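Local coordinates for protein putative dioxygenase (Nostoc punctiforme, PDB 2PEB) that is probably a metal-dependent oxidoreductase of the DOPA 4,5-dioxygenase family and holds a zinc ion, at residues H15-A20 and S99-A104; A21-A26 and G42-K47; G34-V39 and V70-L75. All blocks are in the same frame, centred on the assembly; numbering follows the deposited sequence. Where two conformers were deposited one is given.

Contact 1 (H15-A20 and S99-A104); sequences HVYFDA and SLWLGA. With ZN (zinc ion), chain C; EDO (1,2-ethanediol), chain I; EDO (1,2-ethanediol), chain F.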
loop_
_atom_site.group_PDB
_atom_site.type_symbol
_atom_site.label_atom_id
_atom_site.label_comp_id
_atom_site.label_asym_id
_atom_site.label_seq_id
_atom_site.Cartn_x
_atom_site.Cartn_y
_atom_site.Cartn_z
ATOM N N HIS A 15 -7.170 -3.414 7.791
ATOM C CA HIS A 15 -7.542 -2.873 9.111
ATOM C C HIS A 15 -7.776 -1.367 8.914
ATOM O O HIS A 15 -6.861 -0.620 8.546
ATOM C CB HIS A 15 -6.490 -3.219 10.182
ATOM C CG HIS A 15 -6.398 -4.706 10.445
ATOM N ND1 HIS A 15 -7.167 -5.321 11.417
ATOM C CD2 HIS A 15 -5.670 -5.694 9.870
ATOM C CE1 HIS A 15 -6.948 -6.615 11.407
ATOM N NE2 HIS A 15 -6.006 -6.869 10.523
ATOM N N VAL A 16 -9.027 -0.952 9.074
ATOM C CA VAL A 16 -9.440 0.430 8.869
ATOM C C VAL A 16 -9.545 1.059 10.229
ATOM O O VAL A 16 -10.409 0.688 11.055
ATOM C CB VAL A 16 -10.787 0.501 8.114
ATOM C CG1 VAL A 16 -11.188 1.951 7.884
ATOM C CG2 VAL A 16 -10.736 -0.262 6.773
ATOM N N TYR A 17 -8.611 1.963 10.520
ATOM C CA TYR A 17 -8.545 2.644 11.786
ATOM C C TYR A 17 -9.453 3.870 11.825
ATOM O O TYR A 17 -9.689 4.540 10.806
ATOM C CB TYR A 17 -7.092 3.009 12.130
ATOM C CG TYR A 17 -6.231 1.778 12.189
ATOM C CD1 TYR A 17 -6.154 1.039 13.353
ATOM C CD2 TYR A 17 -5.511 1.317 11.068
ATOM C CE1 TYR A 17 -5.417 -0.131 13.418
ATOM C CE2 TYR A 17 -4.731 0.144 11.136
ATOM C CZ TYR A 17 -4.694 -0.566 12.333
ATOM O OH TYR A 17 -3.992 -1.733 12.455
ATOM N N PHE A 18 -9.949 4.162 13.016
ATOM C CA PHE A 18 -10.799 5.332 13.195
ATOM C C PHE A 18 -10.803 5.789 14.647
ATOM O O PHE A 18 -10.356 5.094 15.549
ATOM C CB PHE A 18 -12.238 5.017 12.733
ATOM C CG PHE A 18 -12.864 3.900 13.502
ATOM C CD1 PHE A 18 -13.521 4.147 14.703
ATOM C CD2 PHE A 18 -12.705 2.576 13.068
ATOM C CE1 PHE A 18 -14.038 3.121 15.439
ATOM C CE2 PHE A 18 -13.215 1.551 13.815
ATOM C CZ PHE A 18 -13.879 1.812 14.984
ATOM N N ASP A 19 -11.342 6.979 14.865
ATOM C CA ASP A 19 -11.660 7.430 16.224
ATOM C C ASP A 19 -13.080 7.976 16.202
ATOM O O ASP A 19 -13.727 7.933 15.161
ATOM C CB ASP A 19 -10.630 8.435 16.744
ATOM C CG ASP A 19 -10.469 9.639 15.857
ATOM O OD1 ASP A 19 -11.379 9.974 15.089
ATOM O OD2 ASP A 19 -9.401 10.277 15.931
ATOM N N ALA A 20 -13.565 8.481 17.334
ATOM C CA ALA A 20 -14.924 9.051 17.404
ATOM C C ALA A 20 -15.200 10.040 16.283
ATOM O O ALA A 20 -16.278 10.017 15.709
ATOM C CB ALA A 20 -15.157 9.732 18.751
ATOM N N SER A 99 3.508 -5.659 4.948
ATOM C CA SER A 99 2.283 -4.913 4.889
ATOM C C SER A 99 2.475 -3.628 4.074
ATOM O O SER A 99 3.605 -3.315 3.651
ATOM C CB SER A 99 1.797 -4.580 6.318
ATOM O OG SER A 99 2.851 -4.003 7.055
ATOM N N LEU A 100 1.384 -2.929 3.839
ATOM C CA LEU A 100 1.405 -1.589 3.265
ATOM C C LEU A 100 0.414 -0.726 4.005
ATOM O O LEU A 100 -0.518 -1.255 4.633
ATOM C CB LEU A 100 1.041 -1.649 1.779
ATOM C CG LEU A 100 -0.350 -2.069 1.384
ATOM C CD1 LEU A 100 -1.369 -0.931 1.597
ATOM C CD2 LEU A 100 -0.304 -2.606 -0.090
ATOM N N TRP A 101 0.542 0.582 3.813
ATOM C CA TRP A 101 -0.281 1.563 4.488
ATOM C C TRP A 101 -0.850 2.542 3.494
ATOM O O TRP A 101 -0.122 2.989 2.593
ATOM C CB TRP A 101 0.502 2.338 5.526
ATOM C CG TRP A 101 0.673 1.625 6.785
ATOM C CD1 TRP A 101 1.760 0.908 7.152
ATOM C CD2 TRP A 101 -0.246 1.576 7.879
ATOM N NE1 TRP A 101 1.585 0.402 8.405
ATOM C CE2 TRP A 101 0.368 0.817 8.889
ATOM C CE3 TRP A 101 -1.511 2.137 8.122
ATOM C CZ2 TRP A 101 -0.240 0.568 10.108
ATOM C CZ3 TRP A 101 -2.106 1.896 9.347
ATOM C CH2 TRP A 101 -1.471 1.119 10.321
ATOM N N LEU A 102 -2.134 2.818 3.679
ATOM C CA LEU A 102 -2.821 3.926 3.041
ATOM C C LEU A 102 -2.998 4.991 4.117
ATOM O O LEU A 102 -3.414 4.683 5.215
ATOM C CB LEU A 102 -4.168 3.473 2.498
ATOM C CG LEU A 102 -4.220 2.124 1.775
ATOM C CD1 LEU A 102 -5.634 1.946 1.257
ATOM C CD2 LEU A 102 -3.203 2.032 0.654
ATOM N N GLY A 103 -2.648 6.234 3.802
ATOM C CA GLY A 103 -2.695 7.316 4.765
ATOM C C GLY A 103 -1.403 7.318 5.539
ATOM O O GLY A 103 -0.325 7.100 4.977
ATOM N N ALA A 104 -1.484 7.552 6.827
ATOM C CA ALA A 104 -0.283 7.702 7.618
ATOM C C ALA A 104 -0.193 6.490 8.544
ATOM O O ALA A 104 -1.161 6.161 9.236
ATOM C CB ALA A 104 -0.319 9.038 8.395
HETATM ZN ZN ZN C . -5.401 -8.609 10.123
HETATM C C1 EDO I . -1.387 8.202 1.035
HETATM O O1 EDO I . -1.305 6.837 1.474
HETATM C C2 EDO I . -0.014 8.811 1.134
HETATM O O2 EDO I . 0.537 8.433 2.399
HETATM C C1 EDO F . 4.928 -1.588 7.138
HETATM O O1 EDO F . 5.298 -0.215 7.014
HETATM C C2 EDO F . 5.541 -2.289 5.956
HETATM O O2 EDO F . 5.197 -1.543 4.771
#
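Tyr17 and Trp101 meet obliquely, with CE2 of the tyrosine 3.5 Å from CH2 of the indole and 3.6 Å from its CZ3. The two side chains run at about a right angle to each other. Their ring planes are nonetheless only 27° from parallel, but slid so far apart that they barely overlap: 5.6 Å separates the tyrosine centroid from that of the six-membered ring of Trp101. With CG of Tyr17 anti to its carbonyl carbon (chi1 -59°), the phenol is set against Trp101; both side chains also touch Leu83 of strand 82-87, and the tyrosine OH hydrogen-bonds ND1 of His52. A 1,2-ethanediol, probably from the crystallisation liquor, lies at the edge of the indole, its O1 3.7 Å from Trp101 CD1. The backbone of Trp101 hydrogen-bonds the second subunit. Two residues before Tyr17 on its strand, His15 binds the zinc ion through NE2 at 1.9 Å, and its ring also meets that of His52. The aromatic pair therefore lies on the metal-bearing side of the antiparallel sheet, next to the three-histidine zinc site completed on the protein side by His13 and His85, probably the active centre of this putative dioxygenase.

Contact 2 (A21-A26 and G42-K47); sequences ASRDVA and GRWFDK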
loop_
_atom_site.group_PDB
_atom_site.type_symbol
_atom_site.label_atom_id
_atom_site.label_comp_id
_atom_site.label_asym_id
_atom_site.label_seq_id
_atom_site.Cartn_x
_atom_site.Cartn_y
_atom_site.Cartn_z
ATOM N N ALA A 21 -14.249 10.942 16.014
ATOM C CA ALA A 21 -14.399 11.972 14.969
ATOM C C ALA A 21 -14.593 11.412 13.572
ATOM O O ALA A 21 -15.312 11.987 12.761
ATOM C CB ALA A 21 -13.200 12.934 14.972
ATOM N N SER A 22 -13.937 10.297 13.283
ATOM C CA SER A 22 -13.958 9.707 11.953
ATOM C C SER A 22 -14.815 8.443 11.885
ATOM O O SER A 22 -14.834 7.772 10.854
ATOM C CB SER A 22 -12.540 9.349 11.512
ATOM O OG SER A 22 -11.928 8.492 12.453
ATOM N N ARG A 23 -15.485 8.081 12.969
ATOM C CA ARG A 23 -16.193 6.794 13.000
ATOM C C ARG A 23 -17.236 6.686 11.892
ATOM O O ARG A 23 -17.404 5.626 11.280
ATOM C CB ARG A 23 -16.841 6.632 14.352
ATOM C CG ARG A 23 -17.417 5.297 14.630
ATOM C CD ARG A 23 -18.184 5.350 15.955
ATOM N NE ARG A 23 -18.337 4.019 16.521
ATOM C CZ ARG A 23 -19.146 3.075 16.037
ATOM N NH1 ARG A 23 -19.915 3.282 14.967
ATOM N NH2 ARG A 23 -19.189 1.896 16.638
ATOM N N ASP A 24 -17.905 7.793 11.608
ATOM C CA ASP A 24 -18.942 7.796 10.584
ATOM C C ASP A 24 -18.385 7.647 9.178
ATOM O O ASP A 24 -18.942 6.919 8.366
ATOM C CB ASP A 24 -19.833 9.043 10.695
ATOM C CG ASP A 24 -20.662 9.066 11.974
ATOM O OD1 ASP A 24 -21.018 7.980 12.513
ATOM O OD2 ASP A 24 -20.963 10.182 12.451
ATOM N N VAL A 25 -17.278 8.314 8.869
ATOM C CA VAL A 25 -16.569 8.044 7.618
ATOM C C VAL A 25 -16.182 6.545 7.525
ATOM O O VAL A 25 -16.313 5.883 6.494
ATOM C CB VAL A 25 -15.272 8.923 7.498
ATOM C CG1 VAL A 25 -14.421 8.477 6.323
ATOM C CG2 VAL A 25 -15.661 10.398 7.390
ATOM N N ALA A 26 -15.675 6.012 8.616
ATOM C CA ALA A 26 -15.273 4.607 8.656
ATOM C C ALA A 26 -16.491 3.718 8.354
ATOM O O ALA A 26 -16.371 2.711 7.679
ATOM C CB ALA A 26 -14.698 4.268 10.053
ATOM N N GLY A 42 -15.179 -8.150 9.687
ATOM C CA GLY A 42 -15.066 -8.540 11.077
ATOM C C GLY A 42 -15.687 -7.524 11.999
ATOM O O GLY A 42 -16.298 -6.529 11.577
ATOM N N ARG A 43 -15.508 -7.748 13.297
ATOM C CA ARG A 43 -16.157 -6.930 14.305
ATOM C C ARG A 43 -15.570 -5.521 14.348
ATOM O O ARG A 43 -14.437 -5.280 13.917
ATOM C CB ARG A 43 -16.022 -7.593 15.669
ATOM C CG ARG A 43 -14.628 -8.085 15.916
ATOM N N TRP A 44 -16.363 -4.616 14.858
ATOM C CA TRP A 44 -16.001 -3.268 15.036
ATOM C C TRP A 44 -15.357 -3.190 16.433
ATOM O O TRP A 44 -15.957 -3.598 17.415
ATOM C CB TRP A 44 -17.287 -2.469 14.916
ATOM C CG TRP A 44 -17.114 -1.079 14.804
ATOM C CD1 TRP A 44 -16.768 -0.232 15.802
ATOM C CD2 TRP A 44 -17.292 -0.281 13.633
ATOM N NE1 TRP A 44 -16.715 1.052 15.332
ATOM C CE2 TRP A 44 -17.030 1.048 13.999
ATOM C CE3 TRP A 44 -17.689 -0.548 12.327
ATOM C CZ2 TRP A 44 -17.097 2.096 13.096
ATOM C CZ3 TRP A 44 -17.769 0.495 11.448
ATOM C CH2 TRP A 44 -17.469 1.794 11.827
ATOM N N PHE A 45 -14.120 -2.717 16.512
ATOM C CA PHE A 45 -13.477 -2.428 17.812
ATOM C C PHE A 45 -13.338 -0.924 18.004
ATOM O O PHE A 45 -12.532 -0.290 17.347
ATOM C CB PHE A 45 -12.120 -3.102 17.872
ATOM C CG PHE A 45 -12.195 -4.599 17.854
ATOM C CD1 PHE A 45 -12.460 -5.289 19.027
ATOM C CD2 PHE A 45 -12.023 -5.318 16.677
ATOM C CE1 PHE A 45 -12.533 -6.681 19.049
ATOM C CE2 PHE A 45 -12.116 -6.717 16.683
ATOM C CZ PHE A 45 -12.366 -7.401 17.878
ATOM N N ASP A 46 -14.105 -0.342 18.919
ATOM C CA ASP A 46 -14.001 1.094 19.158
ATOM C C ASP A 46 -12.720 1.482 19.895
ATOM O O ASP A 46 -12.250 2.619 19.766
ATOM C CB ASP A 46 -15.228 1.606 19.914
ATOM C CG ASP A 46 -16.422 1.762 19.013
ATOM O OD1 ASP A 46 -16.315 2.481 17.992
ATOM O OD2 ASP A 46 -17.465 1.150 19.319
ATOM N N LYS A 47 -12.144 0.525 20.603
ATOM C CA LYS A 47 -10.941 0.731 21.390
ATOM C C LYS A 47 -9.770 -0.093 20.846
ATOM O O LYS A 47 -9.960 -1.122 20.194
ATOM C CB LYS A 47 -11.230 0.328 22.853
ATOM C CG LYS A 47 -12.175 1.287 23.588
#
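This is a helix-to-strand contact joining the first turn of helix 23-36 to the weakly bonded strand 40-45 and the turn after it, with an arginine-carboxylate salt bridge and an indole at its centre. The two elements belong to the first half of a ferredoxin-like beta-alpha-beta-beta-alpha-beta fold, in which the helix lies against the antiparallel sheet and 40-45 is an outermost strand of the chain's sheet. Arg23 carries most of the helix side. Its CG is anti to the backbone N (chi1 -171°) and the chain stays extended to NE, which carries the guanidinium over one face of Trp44, toward its rim, the two planes 26° apart. Along the way Arg23 CG passes 3.6 Å from Trp44 CZ2. Further down the indole, CH2 of Trp44 reaches the helix itself, 4.1 Å from CB of Ala26, with the carbonyl O of Arg23 near the ring plane at its edge. Phe18 of the central strand touches Arg23, Ala26 and Asp46 and also meets the Trp44 ring, while Tyr57 adds another ring beside the indole. The guanidinium grips Asp46 side-on: NE gives a bond of 2.9 Å to OD1, and NH2 gives a nearly straight one (174°) of 3.3 Å to OD2, along its syn lone pair. Arg23 NH2 and Trp44 NE1 are only 2.9 Å apart, yet both are donors and do not bond; NH2 lies over the indole face while the NE1 hydrogen points in the ring plane to Asp46 OD1, so the two N-H groups are not aimed at each other. OD1 of Asp46 takes two bent bonds from opposite faces of its plane, one from Arg23 NE and the other, at 3.0 Å, from Trp44 NE1, which meets it from above the carboxylate plane.

Contact 3 (G34-V39 and V70-L75); sequences GARFEV and VPWLML
Trp72 starts against Phe37 and ends beside Arg36. Its CB lies 3.5 Å from CZ of Phe37, and its CG, anti to the backbone N (chi1 -168°), is equally close to that atom and 3.6 Å from Phe37 CE2. Here the edge of the phenyl ring points at the face of the indole, a T-shaped pair with planes at 69° and 5.2 Å from the phenyl centroid to that of the five-membered ring. Beyond it, NE1 of Trp72 comes 3.4 Å from CD of Arg36; NE of the arginine is as near, but both are donors, so no bond forms. At the outer rim CZ2 lies over one face of the guanidinium, 3.9 Å from Arg36 NH1, the two planes 29° apart. The CB of Arg36 in turn covers one face of Phe37, while Leu33 adds a further touch on the indole. A serine in place of Trp72 would probably open a gap beside helix 66-76, leaving the Phe37 edge without its facing ring and the Arg36 chain freer to turn. The C-terminal end of helix 23-36 and the residue after it thus meet helix 66-76, the two helices covering one face of the ferredoxin-like sheet.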
loop_
_atom_site.group_PDB
_atom_site.type_symbol
_atom_site.label_atom_id
_atom_site.label_comp_id
_atom_site.label_asym_id
_atom_site.label_seq_id
_atom_site.Cartn_x
_atom_site.Cartn_y
_atom_site.Cartn_z
ATOM N N GLY A 34 -18.606 -3.637 1.745
ATOM C CA GLY A 34 -19.543 -4.761 1.817
ATOM C C GLY A 34 -20.546 -4.809 0.669
ATOM O O GLY A 34 -21.088 -5.852 0.359
ATOM N N ALA A 35 -20.725 -3.672 0.018
ATOM C CA ALA A 35 -21.632 -3.505 -1.120
ATOM C C ALA A 35 -20.975 -3.946 -2.401
ATOM O O ALA A 35 -21.636 -4.404 -3.317
ATOM C CB ALA A 35 -22.026 -2.022 -1.251
ATOM N N ARG A 36 -19.661 -3.787 -2.495
ATOM C CA ARG A 36 -18.983 -3.937 -3.803
ATOM C C ARG A 36 -18.128 -5.181 -4.002
ATOM O O ARG A 36 -17.963 -5.631 -5.114
ATOM C CB ARG A 36 -18.102 -2.727 -4.066
ATOM C CG ARG A 36 -18.820 -1.432 -4.241
ATOM C CD ARG A 36 -17.879 -0.238 -4.348
ATOM N NE ARG A 36 -18.604 0.949 -4.795
ATOM C CZ ARG A 36 -19.437 1.666 -4.050
ATOM N NH1 ARG A 36 -19.669 1.349 -2.776
ATOM N NH2 ARG A 36 -20.059 2.714 -4.592
ATOM N N PHE A 37 -17.506 -5.685 -2.937
ATOM C CA PHE A 37 -16.440 -6.661 -3.087
ATOM C C PHE A 37 -16.749 -7.930 -2.316
ATOM O O PHE A 37 -17.692 -7.987 -1.513
ATOM C CB PHE A 37 -15.100 -6.062 -2.664
ATOM C CG PHE A 37 -14.813 -4.742 -3.328
ATOM C CD1 PHE A 37 -14.658 -4.651 -4.696
ATOM C CD2 PHE A 37 -14.789 -3.567 -2.573
ATOM C CE1 PHE A 37 -14.417 -3.383 -5.302
ATOM C CE2 PHE A 37 -14.561 -2.317 -3.158
ATOM C CZ PHE A 37 -14.417 -2.227 -4.537
ATOM N N GLU A 38 -15.985 -8.977 -2.638
ATOM C CA GLU A 38 -16.091 -10.246 -1.939
ATOM C C GLU A 38 -15.198 -10.184 -0.730
ATOM O O GLU A 38 -13.976 -10.386 -0.796
ATOM C CB GLU A 38 -15.736 -11.392 -2.853
ATOM C CG GLU A 38 -16.647 -11.453 -4.064
ATOM C CD GLU A 38 -16.271 -12.541 -5.074
ATOM O OE1 GLU A 38 -15.313 -13.317 -4.855
ATOM O OE2 GLU A 38 -16.966 -12.621 -6.099
ATOM N N VAL A 39 -15.792 -9.799 0.384
ATOM C CA VAL A 39 -15.058 -9.584 1.621
ATOM C C VAL A 39 -15.806 -10.179 2.815
ATOM O O VAL A 39 -16.977 -10.497 2.733
ATOM C CB VAL A 39 -14.832 -8.087 1.936
ATOM C CG1 VAL A 39 -13.943 -7.407 0.882
ATOM C CG2 VAL A 39 -16.184 -7.374 2.113
ATOM N N VAL A 70 -8.232 -2.789 -2.867
ATOM C CA VAL A 70 -7.159 -1.899 -2.476
ATOM C C VAL A 70 -7.169 -0.605 -3.337
ATOM O O VAL A 70 -7.223 0.504 -2.802
ATOM C CB VAL A 70 -5.797 -2.598 -2.455
ATOM C CG1 VAL A 70 -4.680 -1.569 -2.151
ATOM C CG2 VAL A 70 -5.799 -3.719 -1.354
ATOM N N PRO A 71 -7.280 -0.747 -4.671
ATOM C CA PRO A 71 -7.492 0.502 -5.462
ATOM C C PRO A 71 -8.739 1.298 -5.083
ATOM O O PRO A 71 -8.698 2.537 -5.063
ATOM C CB PRO A 71 -7.488 0.008 -6.894
ATOM C CG PRO A 71 -6.729 -1.295 -6.865
ATOM C CD PRO A 71 -7.160 -1.922 -5.549
ATOM N N TRP A 72 -9.827 0.612 -4.713
ATOM C CA TRP A 72 -10.994 1.317 -4.231
ATOM C C TRP A 72 -10.715 2.129 -2.989
ATOM O O TRP A 72 -11.111 3.297 -2.913
ATOM C CB TRP A 72 -12.184 0.394 -4.035
ATOM C CG TRP A 72 -13.470 1.097 -3.812
ATOM C CD1 TRP A 72 -14.352 1.550 -4.761
ATOM C CD2 TRP A 72 -14.053 1.428 -2.533
ATOM N NE1 TRP A 72 -15.439 2.137 -4.141
ATOM C CE2 TRP A 72 -15.278 2.077 -2.776
ATOM C CE3 TRP A 72 -13.654 1.226 -1.197
ATOM C CZ2 TRP A 72 -16.081 2.546 -1.749
ATOM C CZ3 TRP A 72 -14.480 1.693 -0.169
ATOM C CH2 TRP A 72 -15.675 2.334 -0.456
ATOM N N LEU A 73 -10.088 1.542 -1.983
ATOM C CA LEU A 73 -9.699 2.252 -0.779
ATOM C C LEU A 73 -8.690 3.381 -1.041
ATOM O O LEU A 73 -8.735 4.444 -0.414
ATOM C CB LEU A 73 -9.153 1.246 0.240
ATOM C CG LEU A 73 -10.166 0.276 0.865
ATOM C CD1 LEU A 73 -9.417 -0.795 1.695
ATOM C CD2 LEU A 73 -11.119 1.088 1.674
HETATM N N MSE A 74 -7.815 3.167 -2.013
HETATM C CA MSE A 74 -6.901 4.231 -2.418
HETATM C C MSE A 74 -7.614 5.529 -2.711
HETATM O O MSE A 74 -7.187 6.623 -2.325
HETATM C CB MSE A 74 -6.097 3.818 -3.640
HETATM C CG MSE A 74 -4.835 2.985 -3.287
HETATM SE SE MSE A 74 -4.013 1.926 -4.650
HETATM C CE MSE A 74 -2.492 2.948 -4.787
ATOM N N LEU A 75 -8.766 5.373 -3.410
ATOM C CA LEU A 75 -9.503 6.462 -3.906
ATOM C C LEU A 75 -10.569 6.916 -2.913
ATOM O O LEU A 75 -10.962 8.093 -2.916
ATOM C CB LEU A 75 -10.192 6.117 -5.225
ATOM C CG LEU A 75 -9.309 5.773 -6.417
ATOM C CD1 LEU A 75 -10.178 5.534 -7.690
ATOM C CD2 LEU A 75 -8.328 6.878 -6.644
#

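Overall arrangement
All three contacts lie in one ferredoxin-like unit, extended by strand 100-102. Contact 1, from strand 11-18 to strand 100-102, closes the longest loop of chain, and contacts 2 and 3 are nested within it, their own segments alternating. Helix 23-36 links these two: its start belongs to contact 2 and its end to contact 3, with about 17 Å between their centres. Contact 1 lies about 11 Å from contact 2 and 14 Å from contact 3, centre to centre; Leu102 packs on Leu73 of contact 3. Contacts 1 and 3 both touch the second subunit. Contact 1 lies on the zinc-bearing face of the sheet, whereas contacts 2 and 3 use the helices on its other face.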